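Local coordinates for protein endo-arabinase (Bacteroides thetaiotaomicron, PDB 5C0P) that probably hydrolyses the O-glycosidic bonds of L-arabinan, as a magnesium-binding member of glycoside hydrolase family 43, at residues 180-185 and 242-247. Residues are numbered along the deposited sequence; the frame is centred on the assembly and turned at random.
Sequences YLLFKA and NVLGPW
Strand 178-184, at the margin of one antiparallel blade of the five-bladed beta-propeller expected of family 43, meets the loop between strands 231-238 and 248-249 of the next blade through L182, F183, Y180, L244 and W247. The leucine lies alongside the indole, both pointing the same way: CB of L182 is 4.0 Å from CD1 of W247. With CG set anti to its carbonyl carbon (chi1 -59°), L182 also carries CD2 to 3.6 Å from the backbone O of V243. That carbonyl accepts NE1-H of W247 at 2.9 Å; the oxygen lies in the indole plane, although the donor stands above the carbonyl plane, and the N-H...O angle of 142° marks a bent bond that helps fix the rotation of the indole. On the neighbouring strand residue, F183 turns its ring edge toward the indole face in an offset edge-to-face pair, the centroids of the F183 ring and the five-membered ring of W247 5.9 Å apart. M219 of strand 217-224 touches L182, F183 and W247, so this apolar cluster belongs to the interface between successive propeller blades. An alanine in place of W247 would probably remove the indole face from F183, which would keep W221, and the flank from L182, and leave the V243 carbonyl without its indole donor. Further out, CD1 of L244 sits over a face of the Y180 ring, 4.2 Å from its centroid and 11° off the normal, a CH-pi contact. The type I turn from N242 to G245 presents L244, whose backbone N is held by OD1 of N242 at 2.9 Å in an Asx turn. Between the two backbones, one water donates to O of L182 and accepts from N of W247, each at 2.9 Å.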
loop_
_atom_site.group_PDB
_atom_site.type_symbol
_atom_site.label_atom_id
_atom_site.label_comp_id
_atom_site.label_asym_id
_atom_site.label_seq_id
_atom_site.Cartn_x
_atom_site.Cartn_y
_atom_site.Cartn_z
ATOM N N TYR A 180 -2.985 -9.652 14.219
ATOM C CA TYR A 180 -3.936 -10.726 13.987
ATOM C C TYR A 180 -3.809 -11.227 12.549
ATOM O O TYR A 180 -3.916 -10.453 11.611
ATOM C CB TYR A 180 -5.368 -10.252 14.289
ATOM C CG TYR A 180 -6.335 -11.395 14.446
ATOM C CD1 TYR A 180 -6.929 -11.981 13.335
ATOM C CD2 TYR A 180 -6.626 -11.914 15.698
ATOM C CE1 TYR A 180 -7.797 -13.041 13.472
ATOM C CE2 TYR A 180 -7.496 -12.979 15.846
ATOM C CZ TYR A 180 -8.074 -13.537 14.726
ATOM O OH TYR A 180 -8.936 -14.594 14.869
ATOM N N LEU A 181 -3.551 -12.522 12.384
ATOM C CA LEU A 181 -3.399 -13.109 11.054
ATOM C C LEU A 181 -4.740 -13.187 10.341
ATOM O O LEU A 181 -5.665 -13.844 10.815
ATOM C CB LEU A 181 -2.768 -14.504 11.153
ATOM C CG LEU A 181 -2.650 -15.282 9.834
ATOM C CD1 LEU A 181 -1.666 -14.617 8.912
ATOM C CD2 LEU A 181 -2.206 -16.707 10.107
ATOM N N LEU A 182 -4.830 -12.504 9.205
ATOM C CA LEU A 182 -6.061 -12.464 8.412
ATOM C C LEU A 182 -6.195 -13.671 7.488
ATOM O O LEU A 182 -7.242 -14.325 7.448
ATOM C CB LEU A 182 -6.110 -11.171 7.595
ATOM C CG LEU A 182 -6.064 -9.892 8.439
ATOM C CD1 LEU A 182 -6.347 -8.682 7.574
ATOM C CD2 LEU A 182 -7.046 -9.945 9.591
ATOM N N PHE A 183 -5.129 -13.954 6.748
ATOM C CA PHE A 183 -5.094 -15.110 5.854
ATOM C C PHE A 183 -3.698 -15.301 5.317
ATOM O O PHE A 183 -2.848 -14.413 5.454
ATOM C CB PHE A 183 -6.097 -14.981 4.690
ATOM C CG PHE A 183 -5.915 -13.755 3.833
ATOM C CD1 PHE A 183 -5.003 -13.741 2.780
ATOM C CD2 PHE A 183 -6.696 -12.634 4.049
ATOM C CE1 PHE A 183 -4.860 -12.616 1.979
ATOM C CE2 PHE A 183 -6.567 -11.508 3.251
ATOM C CZ PHE A 183 -5.645 -11.498 2.217
ATOM N N LYS A 184 -3.473 -16.470 4.731
ATOM C CA LYS A 184 -2.254 -16.757 3.999
ATOM C C LYS A 184 -2.578 -16.729 2.513
ATOM O O LYS A 184 -3.705 -17.016 2.117
ATOM C CB LYS A 184 -1.713 -18.122 4.406
ATOM C CG LYS A 184 -1.433 -18.231 5.896
ATOM C CD LYS A 184 -0.886 -19.594 6.279
ATOM C CE LYS A 184 -0.390 -19.566 7.722
ATOM N NZ LYS A 184 0.143 -20.892 8.155
ATOM N N ALA A 185 -1.587 -16.397 1.695
ATOM C CA ALA A 185 -1.813 -16.210 0.262
ATOM C C ALA A 185 -2.421 -17.438 -0.419
ATOM O O ALA A 185 -3.230 -17.303 -1.350
ATOM C CB ALA A 185 -0.525 -15.791 -0.437
ATOM N N ASN A 242 -16.041 -6.932 9.830
ATOM C CA ASN A 242 -14.946 -7.033 10.786
ATOM C C ASN A 242 -13.609 -7.002 10.045
ATOM O O ASN A 242 -13.401 -7.769 9.111
ATOM C CB ASN A 242 -15.101 -8.354 11.549
ATOM C CG ASN A 242 -14.237 -8.440 12.799
ATOM O OD1 ASN A 242 -13.221 -7.762 12.927
ATOM N ND2 ASN A 242 -14.624 -9.325 13.723
ATOM N N VAL A 243 -12.691 -6.131 10.463
ATOM C CA VAL A 243 -11.363 -6.106 9.853
ATOM C C VAL A 243 -10.676 -7.466 9.978
ATOM O O VAL A 243 -9.875 -7.852 9.119
ATOM C CB VAL A 243 -10.491 -4.999 10.486
ATOM C CG1 VAL A 243 -9.062 -5.060 9.971
ATOM C CG2 VAL A 243 -11.075 -3.628 10.170
ATOM N N LEU A 244 -11.008 -8.200 11.036
ATOM C CA LEU A 244 -10.367 -9.487 11.289
ATOM C C LEU A 244 -10.931 -10.632 10.445
ATOM O O LEU A 244 -10.365 -11.731 10.422
ATOM C CB LEU A 244 -10.436 -9.832 12.780
ATOM C CG LEU A 244 -9.863 -8.769 13.710
ATOM C CD1 LEU A 244 -9.856 -9.276 15.159
ATOM C CD2 LEU A 244 -8.456 -8.374 13.266
ATOM N N GLY A 245 -12.035 -10.381 9.750
ATOM C CA GLY A 245 -12.616 -11.382 8.867
ATOM C C GLY A 245 -13.923 -11.969 9.382
ATOM O O GLY A 245 -14.627 -11.330 10.166
ATOM N N PRO A 246 -14.276 -13.187 8.936
ATOM C CA PRO A 246 -13.486 -13.991 7.992
ATOM C C PRO A 246 -13.442 -13.387 6.591
ATOM O O PRO A 246 -14.415 -12.808 6.090
ATOM C CB PRO A 246 -14.226 -15.329 7.971
ATOM C CG PRO A 246 -15.643 -14.981 8.311
ATOM C CD PRO A 246 -15.536 -13.853 9.313
ATOM N N TRP A 247 -12.271 -13.496 5.978
ATOM C CA TRP A 247 -12.065 -13.003 4.632
ATOM C C TRP A 247 -12.309 -14.121 3.617
ATOM O O TRP A 247 -11.751 -15.215 3.727
ATOM C CB TRP A 247 -10.646 -12.453 4.518
ATOM C CG TRP A 247 -10.467 -11.198 5.304
ATOM C CD1 TRP A 247 -9.942 -11.076 6.564
ATOM C CD2 TRP A 247 -10.837 -9.883 4.892
ATOM N NE1 TRP A 247 -9.966 -9.756 6.955
ATOM C CE2 TRP A 247 -10.507 -9.004 5.941
ATOM C CE3 TRP A 247 -11.420 -9.362 3.733
ATOM C CZ2 TRP A 247 -10.726 -7.626 5.859
ATOM C CZ3 TRP A 247 -11.644 -7.994 3.655
ATOM C CH2 TRP A 247 -11.296 -7.144 4.708
HETATM O O HOH W 1 -10.124 -14.639 7.621
#